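Local coordinates for uncharacterized protein (Acinetobacter baumannii, PDB 4L3U) that is of unknown function but belongs to the DUF4844 family and folds as a compact, single-chain bundle of alpha-helices, at residues A56-A59 with Q60-A64; E99-A102 with T103-S107. All coordinates share one frame; numbering follows the deposited sequence.

Contact 1 (A56-A59 with Q60-A64)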
# COMPACT_ATOMS: atom_id res chain seq x y z
N ALA A 56 -7.58 0.71 1.28
CA ALA A 56 -8.71 -0.18 1.10
C ALA A 56 -8.99 -0.35 -0.39
O ALA A 56 -9.34 -1.44 -0.83
CB ALA A 56 -9.93 0.37 1.81
N ASP A 57 -8.82 0.72 -1.16
CA ASP A 57 -9.07 0.67 -2.60
C ASP A 57 -8.12 -0.30 -3.29
O ASP A 57 -8.54 -1.07 -4.16
CB ASP A 57 -8.94 2.06 -3.23
CG ASP A 57 -9.98 3.05 -2.73
OD1 ASP A 57 -11.06 2.61 -2.28
OD2 ASP A 57 -9.73 4.27 -2.80
N THR A 58 -6.85 -0.26 -2.92
CA THR A 58 -5.85 -1.15 -3.50
C THR A 58 -6.10 -2.59 -3.08
O THR A 58 -5.95 -3.51 -3.88
CB THR A 58 -4.44 -0.74 -3.09
OG1 THR A 58 -4.21 0.62 -3.47
CG2 THR A 58 -3.40 -1.63 -3.76
N ALA A 59 -6.48 -2.79 -1.82
CA ALA A 59 -6.84 -4.10 -1.32
C ALA A 59 -8.01 -4.67 -2.13
O ALA A 59 -8.01 -5.85 -2.49
CB ALA A 59 -7.22 -4.02 0.15
N GLN A 60 -8.99 -3.83 -2.43
CA GLN A 60 -10.17 -4.27 -3.15
C GLN A 60 -9.85 -4.57 -4.61
O GLN A 60 -10.50 -5.40 -5.24
CB GLN A 60 -11.28 -3.23 -3.07
CG GLN A 60 -12.60 -3.70 -3.64
CD GLN A 60 -13.08 -4.98 -2.97
OE1 GLN A 60 -13.07 -5.09 -1.74
NE2 GLN A 60 -13.50 -5.95 -3.78
N ALA A 61 -8.84 -3.88 -5.15
CA ALA A 61 -8.38 -4.13 -6.50
C ALA A 61 -7.75 -5.52 -6.62
O ALA A 61 -8.01 -6.25 -7.58
CB ALA A 61 -7.38 -3.05 -6.92
N PHE A 62 -6.93 -5.88 -5.64
CA PHE A 62 -6.29 -7.19 -5.60
C PHE A 62 -7.34 -8.30 -5.49
O PHE A 62 -7.20 -9.36 -6.11
CB PHE A 62 -5.32 -7.29 -4.42
CG PHE A 62 -3.97 -6.67 -4.68
CD1 PHE A 62 -3.08 -7.26 -5.57
CD2 PHE A 62 -3.57 -5.52 -4.01
CE1 PHE A 62 -1.83 -6.70 -5.80
CE2 PHE A 62 -2.33 -4.96 -4.24
CZ PHE A 62 -1.46 -5.55 -5.13
N ILE A 63 -8.38 -8.06 -4.71
CA ILE A 63 -9.45 -9.04 -4.53
C ILE A 63 -10.13 -9.31 -5.86
O ILE A 63 -10.36 -10.46 -6.22
CB ILE A 63 -10.47 -8.58 -3.46
CG1 ILE A 63 -9.79 -8.55 -2.09
CG2 ILE A 63 -11.67 -9.51 -3.42
CD1 ILE A 63 -10.57 -7.84 -1.01
N ALA A 64 -10.44 -8.25 -6.59
CA ALA A 64 -11.09 -8.35 -7.89
C ALA A 64 -10.23 -9.15 -8.86
O ALA A 64 -10.74 -9.86 -9.72
CB ALA A 64 -11.35 -6.96 -8.45

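Contact 2 (E99-A102 with T103-S107)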
# COMPACT_ATOMS: atom_id res chain seq x y z
N GLU A 99 6.57 7.06 5.06
CA GLU A 99 7.24 5.82 5.42
C GLU A 99 6.23 4.77 5.86
O GLU A 99 6.41 3.58 5.61
CB GLU A 99 8.25 6.06 6.55
CG GLU A 99 9.46 6.88 6.14
CD GLU A 99 10.44 6.12 5.27
OE1 GLU A 99 10.20 4.92 4.98
OE2 GLU A 99 11.47 6.71 4.87
N GLN A 100 5.17 5.21 6.53
CA GLN A 100 4.15 4.29 7.00
C GLN A 100 3.33 3.74 5.84
O GLN A 100 2.89 2.59 5.87
CB GLN A 100 3.22 4.98 8.01
CG GLN A 100 2.30 4.02 8.74
CD GLN A 100 3.05 3.05 9.63
OE1 GLN A 100 4.22 3.27 9.96
NE2 GLN A 100 2.38 1.97 10.03
N VAL A 101 3.13 4.56 4.81
CA VAL A 101 2.42 4.13 3.61
C VAL A 101 3.22 3.05 2.89
O VAL A 101 2.65 2.07 2.41
CB VAL A 101 2.16 5.31 2.64
CG1 VAL A 101 1.68 4.81 1.28
CG2 VAL A 101 1.15 6.27 3.23
N ALA A 102 4.53 3.24 2.82
CA ALA A 102 5.42 2.28 2.19
C ALA A 102 5.39 0.95 2.95
O ALA A 102 5.29 -0.11 2.35
CB ALA A 102 6.83 2.82 2.13
N THR A 103 5.50 1.03 4.27
CA THR A 103 5.45 -0.15 5.12
C THR A 103 4.13 -0.89 4.93
O THR A 103 4.09 -2.11 4.85
CB THR A 103 5.63 0.23 6.61
OG1 THR A 103 6.94 0.77 6.81
CG2 THR A 103 5.43 -0.97 7.52
N THR A 104 3.05 -0.12 4.85
CA THR A 104 1.71 -0.69 4.66
C THR A 104 1.63 -1.42 3.32
O THR A 104 1.07 -2.52 3.25
CB THR A 104 0.63 0.42 4.74
OG1 THR A 104 0.65 1.01 6.05
CG2 THR A 104 -0.77 -0.14 4.47
N PHE A 105 2.19 -0.83 2.27
CA PHE A 105 2.16 -1.45 0.95
C PHE A 105 3.12 -2.62 0.85
O PHE A 105 2.96 -3.49 -0.01
CB PHE A 105 2.48 -0.41 -0.13
CG PHE A 105 1.26 0.24 -0.72
CD1 PHE A 105 0.58 1.22 -0.03
CD2 PHE A 105 0.80 -0.13 -1.98
CE1 PHE A 105 -0.54 1.82 -0.57
CE2 PHE A 105 -0.33 0.46 -2.52
CZ PHE A 105 -1.00 1.44 -1.82
N GLU A 106 4.12 -2.66 1.72
CA GLU A 106 5.06 -3.77 1.75
C GLU A 106 4.32 -5.02 2.21
O GLU A 106 4.65 -6.13 1.81
CB GLU A 106 6.23 -3.48 2.68
CG GLU A 106 7.34 -2.65 2.05
CD GLU A 106 8.45 -2.29 3.03
OE1 GLU A 106 8.25 -2.44 4.25
OE2 GLU A 106 9.53 -1.85 2.57
N SER A 107 3.30 -4.82 3.05
CA SER A 107 2.50 -5.93 3.54
C SER A 107 1.77 -6.61 2.39
O SER A 107 1.60 -7.82 2.39
CB SER A 107 1.51 -5.45 4.60
OG SER A 107 2.18 -4.87 5.70
O HOH W 1 9.25 2.20 5.49

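Contact 1 (A56-A59 with Q60-A64)
Thr58 and Phe62, one turn apart on helix 45-68, make the one contact here between two side chains: the methyl CG2 of Thr58 lies 3.5 Å from CE2 of Phe62, and the two run alongside each other. Rotation about the first bond accounts for this: chi1 of -57° stands the threonine methyl trans to its own backbone N, over the turn toward the Phe62 ring, while OG1 turns back to give a weak hydrogen bond to Lys54 O. The ring also packs against its own turn, with CD2 of Phe62 only 3.1 Å from Thr58 O, the oxygen lying obliquely to the ring, and with Ala59 CA near the ring plane at its edge. Four backbone bonds of the i+4 to i kind cross between residues 56-59 and 60-63, as in regular alpha-helix, here part of an all-helical bundle; the straightest is Phe62 N to Thr58 O at 3.1 Å, with an N-H...O angle of 160°. Into the bundle, the Phe62 ring meets that of Phe108, and its side chain touches Leu77, Val80 and Leu81 of helix 74-86 as well as Leu23 of helix 14-27. Ile63 brings CG1 to 3.3 Å from Ala59 O, alongside the carbonyl that accepts its own N-H. The other side is looser. Gln60, exposed, starts with CB 3.5 Å from Ala56 O, then bends at its second torsion (chi2 56°) and leads off, its OE1 taking a weak hydrogen bond from Lys27 NZ. Asp57 O accepts from Ala61 N at 3.0 Å, its exposed side chain setting out away from that turn.

Contact 2 (E99-A102 with T103-S107)
Gln100 O receives two hydrogen bonds from Thr104 one turn further along the alpha-helix 95-112: the backbone N at 2.9 Å and the hydroxyl OG1 at 2.7 Å. The two donors approach from opposite faces of the carbonyl plane, each tilted well out of it, so the oxygen is gripped from both faces. This back-bonding of a helical threonine to the i-4 carbonyl depends on chi1 of -62°, which sets OG1 trans to the carbonyl carbon of Thr104 and turns it toward the preceding turn. It also satisfies the hydroxyl of a buried residue. The other i to i+4 backbone bonds differ in straightness, from 163° at N-H...O for Thr103 N to Glu99 O down to 135° for Glu106 N to Ala102 O.

Apolar packing takes a different side of the helix. Val101 runs beside Phe105 in the same direction, with CG1 of the valine 4.0 Å from CD1 of the ring, while Val101 O sits at the ring edge near its plane. Leu81 and Ile85 of helix 74-86 and Leu121 of helix 120-134 touch the Phe105 side chain, whose ring meets Phe108 edge-to-face.

Water-mediated bonding joins the polar side chains on a more exposed side. One water donates to Glu99 OE1 at 2.9 Å and accepts from Thr103 OG1 at 3.0 Å.

In the fold
From the N terminus, helix 14-27 comes first, followed by helix 45-68, which carries contact 1; after helix 74-86 the chain enters helix 95-112, where contact 2 lies. The two contacts follow in series, neither enclosing nor crossing the other, and each joins successive turns of one helix without closing a loop. Their centres are 15 Å apart, yet they meet where Thr58 OG1 approaches Phe105 CZ at 3.7 Å, as packing. Phe108, on helix 95-112, is a neighbour common to both. Both contacts also touch helices 14-27 and 74-86, and contact 2 also reaches helix 120-134, among others through Glu99, Val101 and Phe105.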